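Local coordinates for peptidoglycan synthetase penicillin-binding protein 3 (Bifidobacterium adolescentis, PDB 4YE5), which probably binds penicillin and is thought to cross-link peptidoglycan strands as a transpeptidase during cell-wall synthesis, at residues R93-A96 against P97-M101; P125-K128 against R129-K133; L134-G137 against G138-A142. All coordinates share one frame; numbering follows the deposited sequence. Where two conformers were deposited one is given.

Contact 1 (R93-A96 against P97-M101); sequences RLLA and PVLGM
L95 and L99 stand one turn apart on the same side of helix 87-99, running side by side with CD2 of L95 4.1 Å from CD1 of L99. In both, CG lies anti to the carbonyl carbon (chi1 -84° and -67°), which sets the two branched ends pointing the same way into the buried side. Their backbones are joined by the bond from L99 N to L95 O (3.0 Å, N-H...O 162°); V98 N makes only a weak bond to the same oxygen.

On the other side, toward solvent, P97 kinks the helix. Its nitrogen has no hydrogen to give, and CD of the ring sits 3.3 Å from R93 O, where a turn bond would otherwise form. A96 CB lies 3.4 Å from P97 CD and 3.3 Å from M101 O. The exposed G100, with positive phi, turns the chain out of the helix, and M101 N reaches back to A96 O (3.0 Å), a six-to-one bond that closes the helix end round the glycine.

Around this last turn, L95 and L99 meet I131 of helix 125-132. L95 and selenomethionine M101 both touch L106 of helix 103-109, and strand 117-123 closes in through L119, against L95, and K120, whose NZ binds L99 O.

Contact 2 (P125-K128 against R129-K133); sequences PAVK and RKISK
The guanidinium of R129 lies with one face over the carbonyl oxygen of P125, which sits 3.6 Å from the plane, beneath its centre, at the N-terminal turn of helix 125-132 in the dimerisation domain. On the same face, A126 N and CA lie under NH2, with CA 3.5 Å from NH2, and P125 CB is 3.7 Å from NH1. A bond between V127 N and T124 OG1 ties the helix start. A bend at chi3 (-72°) helps bring the guanidinium back over this turn. P125 O is thus approached twice: from the face of the cation, without a hydrogen bond, and by the bond from R129 N (2.9 Å), so the positive group probably polarises this carbonyl further.

The regular i to i+4 pattern continues through K130 N to A126 O, I131 N to V127 O and S132 N to K128 O. I131 turns to the buried side, its CG1 lying beside V127 CG1 at 4.3 Å; helix 87-99 and strand 140-144 pack against I131 there. K128 runs past A142, then bends at its end toward water. One water donates to K128 O; a second accepts from K128 NZ at 2.8 Å. Both bond S132 OG in one of the two conformers of that serine, the second at 3.0 Å from OG.

Contact 3 (L134-G137 against G138-A142); sequences LNLG and GIVYA
L136 and V140 lie alongside each other across a tight turn, both pointing the same way. With its CG anti to the carbonyl carbon, L136 brings CD1 to 4.1 Å from CG2 of V140. The valine places CG1 anti to its backbone N (chi1 179°), which leaves CG2 beside that N and facing the leucine. I139, between them in the chain, holds CG1 anti to the carbonyl carbon and CG2 anti to the backbone N; its CB is 3.6 Å from L136 O, and its side chain meets F62 and helix 56-61.

The backbone turns through G137 and G138, the latter with phi 95°, in a turn close to type II but distorted at G138. It leads from helix 125-132 into strand 140-144, an outer strand of the three-stranded antiparallel sheet. Y141 bonds through its backbone to I53 of the adjacent strand 50-54, and I139 to N55 just beyond it. Before the turn, N135 ND2 donates to C75 O, beside the C67-C75 disulfide, and N135 O accepts from H76 NE2.

V140 N meets L136 O at 3.1 Å, nearly straight at 168°, while I139 N adds a weak bond. The carbonyl of buried L136 is therefore satisfied within the turn, with the L136 and V140 side chains packed beside it.

The three contacts follow one another along the chain and meet through a shared apolar patch, to which contact 2 contributes mainly I131; their centres are 11 Å (contacts 1 and 2), 10 Å (2 and 3) and 13 Å (1 and 3) apart. I131 is the common element: its CD1 is 3.5 Å from L95 CD2 of contact 1, and its CG2 3.8 Å from V140 CG1 of contact 3. L134 completes the triangle, CD1 lying 3.8 Å from L95 CD2. All three lie in the dimerisation domain, with centres 38 to 46 Å from the centre of the elongated chain, and join its helices and strands by packing.

Contact 1 (R93-A96 against P97-M101)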
loop_
_atom_site.group_PDB
_atom_site.type_symbol
_atom_site.label_atom_id
_atom_site.label_comp_id
_atom_site.label_asym_id
_atom_site.label_seq_id
_atom_site.Cartn_x
_atom_site.Cartn_y
_atom_site.Cartn_z
ATOM N N ARG A 93 -34.601 -33.427 -16.411
ATOM C CA ARG A 93 -34.258 -34.813 -16.076
ATOM C C ARG A 93 -32.759 -35.043 -16.034
ATOM O O ARG A 93 -32.248 -35.776 -15.182
ATOM C CB ARG A 93 -34.869 -35.777 -17.089
ATOM C CG ARG A 93 -36.172 -36.350 -16.649
ATOM C CD ARG A 93 -36.766 -37.255 -17.698
ATOM N NE ARG A 93 -38.152 -37.556 -17.365
ATOM C CZ ARG A 93 -38.936 -38.360 -18.070
ATOM N NH1 ARG A 93 -38.486 -38.964 -19.174
ATOM N NH2 ARG A 93 -40.171 -38.561 -17.667
ATOM N N LEU A 94 -32.053 -34.441 -16.981
ATOM C CA LEU A 94 -30.602 -34.558 -17.022
ATOM C C LEU A 94 -29.976 -33.861 -15.820
ATOM O O LEU A 94 -29.036 -34.366 -15.205
ATOM C CB LEU A 94 -30.061 -33.988 -18.344
ATOM C CG LEU A 94 -30.334 -34.827 -19.593
ATOM C CD1 LEU A 94 -30.131 -34.015 -20.872
ATOM C CD2 LEU A 94 -29.441 -36.087 -19.607
ATOM N N LEU A 95 -30.516 -32.703 -15.471
ATOM C CA LEU A 95 -29.921 -31.855 -14.441
ATOM C C LEU A 95 -30.229 -32.323 -13.032
ATOM O O LEU A 95 -29.408 -32.149 -12.128
ATOM C CB LEU A 95 -30.457 -30.428 -14.545
ATOM C CG LEU A 95 -29.825 -29.457 -15.516
ATOM C CD1 LEU A 95 -30.587 -28.129 -15.448
ATOM C CD2 LEU A 95 -28.379 -29.283 -15.128
ATOM N N ALA A 96 -31.433 -32.850 -12.844
ATOM C CA ALA A 96 -31.949 -33.142 -11.498
ATOM C C ALA A 96 -30.992 -33.918 -10.574
ATOM O O ALA A 96 -30.716 -33.462 -9.457
ATOM C CB ALA A 96 -33.337 -33.814 -11.577
ATOM N N PRO A 97 -30.460 -35.071 -11.031
ATOM C CA PRO A 97 -29.547 -35.803 -10.135
ATOM C C PRO A 97 -28.226 -35.092 -9.877
ATOM O O PRO A 97 -27.592 -35.318 -8.844
ATOM C CB PRO A 97 -29.285 -37.113 -10.889
ATOM C CG PRO A 97 -29.595 -36.813 -12.307
ATOM C CD PRO A 97 -30.714 -35.821 -12.277
ATOM N N VAL A 98 -27.796 -34.250 -10.808
ATOM C CA VAL A 98 -26.530 -33.560 -10.614
ATOM C C VAL A 98 -26.674 -32.442 -9.596
ATOM O O VAL A 98 -25.801 -32.241 -8.753
ATOM C CB VAL A 98 -25.979 -33.003 -11.956
ATOM C CG1 VAL A 98 -24.619 -32.390 -11.743
ATOM C CG2 VAL A 98 -25.907 -34.127 -13.005
ATOM N N LEU A 99 -27.783 -31.715 -9.669
ATOM C CA LEU A 99 -28.018 -30.591 -8.761
ATOM C C LEU A 99 -28.680 -31.025 -7.442
ATOM O O LEU A 99 -28.818 -30.222 -6.519
ATOM C CB LEU A 99 -28.868 -29.514 -9.448
ATOM C CG LEU A 99 -28.226 -28.756 -10.622
ATOM C CD1 LEU A 99 -29.262 -27.902 -11.336
ATOM C CD2 LEU A 99 -27.048 -27.890 -10.170
ATOM N N GLY A 100 -29.069 -32.293 -7.357
ATOM C CA GLY A 100 -29.798 -32.795 -6.203
ATOM C C GLY A 100 -31.114 -32.064 -6.040
ATOM O O GLY A 100 -31.484 -31.662 -4.946
HETATM N N MSE A 101 -31.816 -31.871 -7.149
HETATM C CA MSE A 101 -33.068 -31.130 -7.121
HETATM C C MSE A 101 -34.167 -31.942 -7.771
HETATM O O MSE A 101 -33.904 -32.943 -8.453
HETATM C CB MSE A 101 -32.916 -29.786 -7.843
HETATM C CG MSE A 101 -32.042 -28.775 -7.094
HETATM SE SE MSE A 101 -31.833 -27.092 -8.077
HETATM C CE MSE A 101 -33.692 -26.511 -8.059
#

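Contact 2 (P125-K128 against R129-K133)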
loop_
_atom_site.group_PDB
_atom_site.type_symbol
_atom_site.label_atom_id
_atom_site.label_comp_id
_atom_site.label_asym_id
_atom_site.label_seq_id
_atom_site.Cartn_x
_atom_site.Cartn_y
_atom_site.Cartn_z
ATOM N N PRO A 125 -17.214 -26.265 -7.498
ATOM C CA PRO A 125 -16.498 -26.533 -8.742
ATOM C C PRO A 125 -16.735 -27.955 -9.254
ATOM O O PRO A 125 -16.839 -28.142 -10.464
ATOM C CB PRO A 125 -15.030 -26.354 -8.340
ATOM C CG PRO A 125 -15.075 -25.350 -7.214
ATOM C CD PRO A 125 -16.350 -25.620 -6.481
ATOM N N ALA A 126 -16.803 -28.936 -8.354
ATOM C CA ALA A 126 -17.027 -30.324 -8.757
ATOM C C ALA A 126 -18.381 -30.496 -9.452
ATOM O O ALA A 126 -18.494 -31.183 -10.474
ATOM C CB ALA A 126 -16.924 -31.250 -7.546
ATOM N N VAL A 127 -19.417 -29.886 -8.884
ATOM C CA VAL A 127 -20.744 -29.962 -9.481
ATOM C C VAL A 127 -20.743 -29.246 -10.842
ATOM O O VAL A 127 -21.285 -29.770 -11.818
ATOM C CB VAL A 127 -21.821 -29.374 -8.546
ATOM C CG1 VAL A 127 -23.164 -29.286 -9.267
ATOM C CG2 VAL A 127 -21.953 -30.243 -7.264
ATOM N N LYS A 128 -20.124 -28.062 -10.898
ATOM C CA LYS A 128 -19.974 -27.318 -12.157
ATOM C C LYS A 128 -19.356 -28.200 -13.248
ATOM O O LYS A 128 -19.843 -28.239 -14.374
ATOM C CB LYS A 128 -19.110 -26.056 -11.973
ATOM C CG LYS A 128 -18.537 -25.545 -13.323
ATOM C CD LYS A 128 -17.434 -24.538 -13.147
ATOM C CE LYS A 128 -16.634 -24.345 -14.428
ATOM N NZ LYS A 128 -15.571 -25.383 -14.560
ATOM N N ARG A 129 -18.298 -28.927 -12.904
ATOM C CA ARG A 129 -17.696 -29.868 -13.851
ATOM C C ARG A 129 -18.655 -30.980 -14.271
ATOM O O ARG A 129 -18.725 -31.344 -15.450
ATOM C CB ARG A 129 -16.389 -30.449 -13.295
ATOM C CG ARG A 129 -15.253 -29.431 -13.237
ATOM C CD ARG A 129 -13.927 -30.077 -12.833
ATOM N NE ARG A 129 -13.924 -30.451 -11.420
ATOM C CZ ARG A 129 -13.497 -29.657 -10.441
ATOM N NH1 ARG A 129 -13.032 -28.446 -10.723
ATOM N NH2 ARG A 129 -13.538 -30.069 -9.181
ATOM N N LYS A 130 -19.407 -31.522 -13.322
ATOM C CA LYS A 130 -20.376 -32.552 -13.682
ATOM C C LYS A 130 -21.442 -32.028 -14.651
ATOM O O LYS A 130 -21.896 -32.758 -15.542
ATOM C CB LYS A 130 -21.052 -33.147 -12.441
ATOM C CG LYS A 130 -20.114 -33.932 -11.536
ATOM C CD LYS A 130 -20.832 -34.424 -10.284
ATOM C CE LYS A 130 -19.922 -35.302 -9.441
ATOM N NZ LYS A 130 -19.427 -36.476 -10.224
ATOM N N ILE A 131 -21.860 -30.779 -14.463
ATOM C CA ILE A 131 -22.879 -30.198 -15.345
ATOM C C ILE A 131 -22.317 -30.118 -16.764
ATOM O O ILE A 131 -23.027 -30.366 -17.744
ATOM C CB ILE A 131 -23.313 -28.777 -14.876
ATOM C CG1 ILE A 131 -23.893 -28.805 -13.459
ATOM C CG2 ILE A 131 -24.297 -28.135 -15.863
ATOM C CD1 ILE A 131 -25.333 -29.258 -13.381
ATOM N N SER A 132 -21.039 -29.768 -16.883
ATOM C CA SER A 132 -20.417 -29.635 -18.203
ATOM C C SER A 132 -20.469 -30.939 -18.975
ATOM O O SER A 132 -20.571 -30.945 -20.204
ATOM C CB SER A 132 -18.973 -29.150 -18.081
ATOM O OG SER A 132 -18.957 -27.803 -17.662
ATOM N N LYS A 133 -20.444 -32.051 -18.247
ATOM C CA LYS A 133 -20.472 -33.357 -18.899
ATOM C C LYS A 133 -21.866 -33.755 -19.390
ATOM O O LYS A 133 -22.013 -34.744 -20.095
ATOM C CB LYS A 133 -19.881 -34.439 -17.982
ATOM C CG LYS A 133 -18.417 -34.190 -17.625
ATOM C CD LYS A 133 -17.761 -35.422 -17.023
ATOM C CE LYS A 133 -16.560 -35.877 -17.851
ATOM N NZ LYS A 133 -16.962 -36.470 -19.165
HETATM O O HOH W 1 -20.913 -25.984 -15.963
HETATM O O HOH W 2 -16.383 -27.597 -16.139
#

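Contact 3 (L134-G137 against G138-A142)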
loop_
_atom_site.group_PDB
_atom_site.type_symbol
_atom_site.label_atom_id
_atom_site.label_comp_id
_atom_site.label_asym_id
_atom_site.label_seq_id
_atom_site.Cartn_x
_atom_site.Cartn_y
_atom_site.Cartn_z
ATOM N N LEU A 134 -22.893 -32.990 -19.029
ATOM C CA LEU A 134 -24.248 -33.336 -19.464
ATOM C C LEU A 134 -24.519 -32.971 -20.922
ATOM O O LEU A 134 -25.600 -33.270 -21.443
ATOM C CB LEU A 134 -25.296 -32.674 -18.560
ATOM C CG LEU A 134 -25.279 -33.074 -17.077
ATOM C CD1 LEU A 134 -26.174 -32.156 -16.264
ATOM C CD2 LEU A 134 -25.680 -34.551 -16.891
ATOM N N ASN A 135 -23.550 -32.327 -21.579
ATOM C CA ASN A 135 -23.685 -31.931 -22.995
ATOM C C ASN A 135 -24.896 -31.008 -23.234
ATOM O O ASN A 135 -25.647 -31.179 -24.207
ATOM C CB ASN A 135 -23.776 -33.155 -23.925
ATOM C CG ASN A 135 -22.477 -33.950 -23.983
ATOM O OD1 ASN A 135 -21.386 -33.398 -23.822
ATOM N ND2 ASN A 135 -22.591 -35.259 -24.212
ATOM N N LEU A 136 -25.056 -30.054 -22.322
ATOM C CA LEU A 136 -26.075 -29.004 -22.373
ATOM C C LEU A 136 -25.441 -27.610 -22.481
ATOM O O LEU A 136 -25.953 -26.657 -21.880
ATOM C CB LEU A 136 -26.874 -28.994 -21.060
ATOM C CG LEU A 136 -27.691 -30.218 -20.647
ATOM C CD1 LEU A 136 -28.059 -30.099 -19.166
ATOM C CD2 LEU A 136 -28.924 -30.382 -21.545
ATOM N N GLY A 137 -24.323 -27.466 -23.189
ATOM C CA GLY A 137 -23.668 -26.156 -23.233
ATOM C C GLY A 137 -24.511 -25.202 -24.051
ATOM O O GLY A 137 -25.135 -25.600 -25.025
ATOM N N GLY A 138 -24.538 -23.940 -23.657
ATOM C CA GLY A 138 -25.470 -23.006 -24.241
ATOM C C GLY A 138 -26.705 -22.928 -23.364
ATOM O O GLY A 138 -27.128 -21.845 -22.984
ATOM N N ILE A 139 -27.271 -24.080 -23.013
ATOM C CA ILE A 139 -28.556 -24.090 -22.303
ATOM C C ILE A 139 -28.378 -23.845 -20.814
ATOM O O ILE A 139 -29.134 -23.098 -20.198
ATOM C CB ILE A 139 -29.304 -25.406 -22.528
ATOM C CG1 ILE A 139 -29.470 -25.629 -24.034
ATOM C CG2 ILE A 139 -30.663 -25.397 -21.784
ATOM C CD1 ILE A 139 -30.000 -26.967 -24.385
ATOM N N VAL A 140 -27.370 -24.480 -20.241
ATOM C CA VAL A 140 -27.063 -24.299 -18.834
ATOM C C VAL A 140 -25.606 -23.833 -18.740
ATOM O O VAL A 140 -24.741 -24.342 -19.452
ATOM C CB VAL A 140 -27.247 -25.621 -18.067
ATOM C CG1 VAL A 140 -26.917 -25.439 -16.610
ATOM C CG2 VAL A 140 -28.672 -26.137 -18.233
ATOM N N TYR A 141 -25.344 -22.853 -17.890
ATOM C CA TYR A 141 -23.970 -22.406 -17.670
ATOM C C TYR A 141 -23.743 -21.950 -16.233
ATOM O O TYR A 141 -24.692 -21.715 -15.460
ATOM C CB TYR A 141 -23.565 -21.304 -18.661
ATOM C CG TYR A 141 -24.453 -20.075 -18.633
ATOM C CD1 TYR A 141 -25.613 -20.020 -19.399
ATOM C CD2 TYR A 141 -24.120 -18.962 -17.852
ATOM C CE1 TYR A 141 -26.430 -18.902 -19.387
ATOM C CE2 TYR A 141 -24.937 -17.829 -17.835
ATOM C CZ TYR A 141 -26.088 -17.810 -18.607
ATOM O OH TYR A 141 -26.903 -16.703 -18.608
ATOM N N ALA A 142 -22.470 -21.841 -15.885
ATOM C CA ALA A 142 -22.054 -21.503 -14.535
ATOM C C ALA A 142 -21.546 -20.062 -14.460
ATOM O O ALA A 142 -20.727 -19.643 -15.275
ATOM C CB ALA A 142 -20.969 -22.461 -14.097
#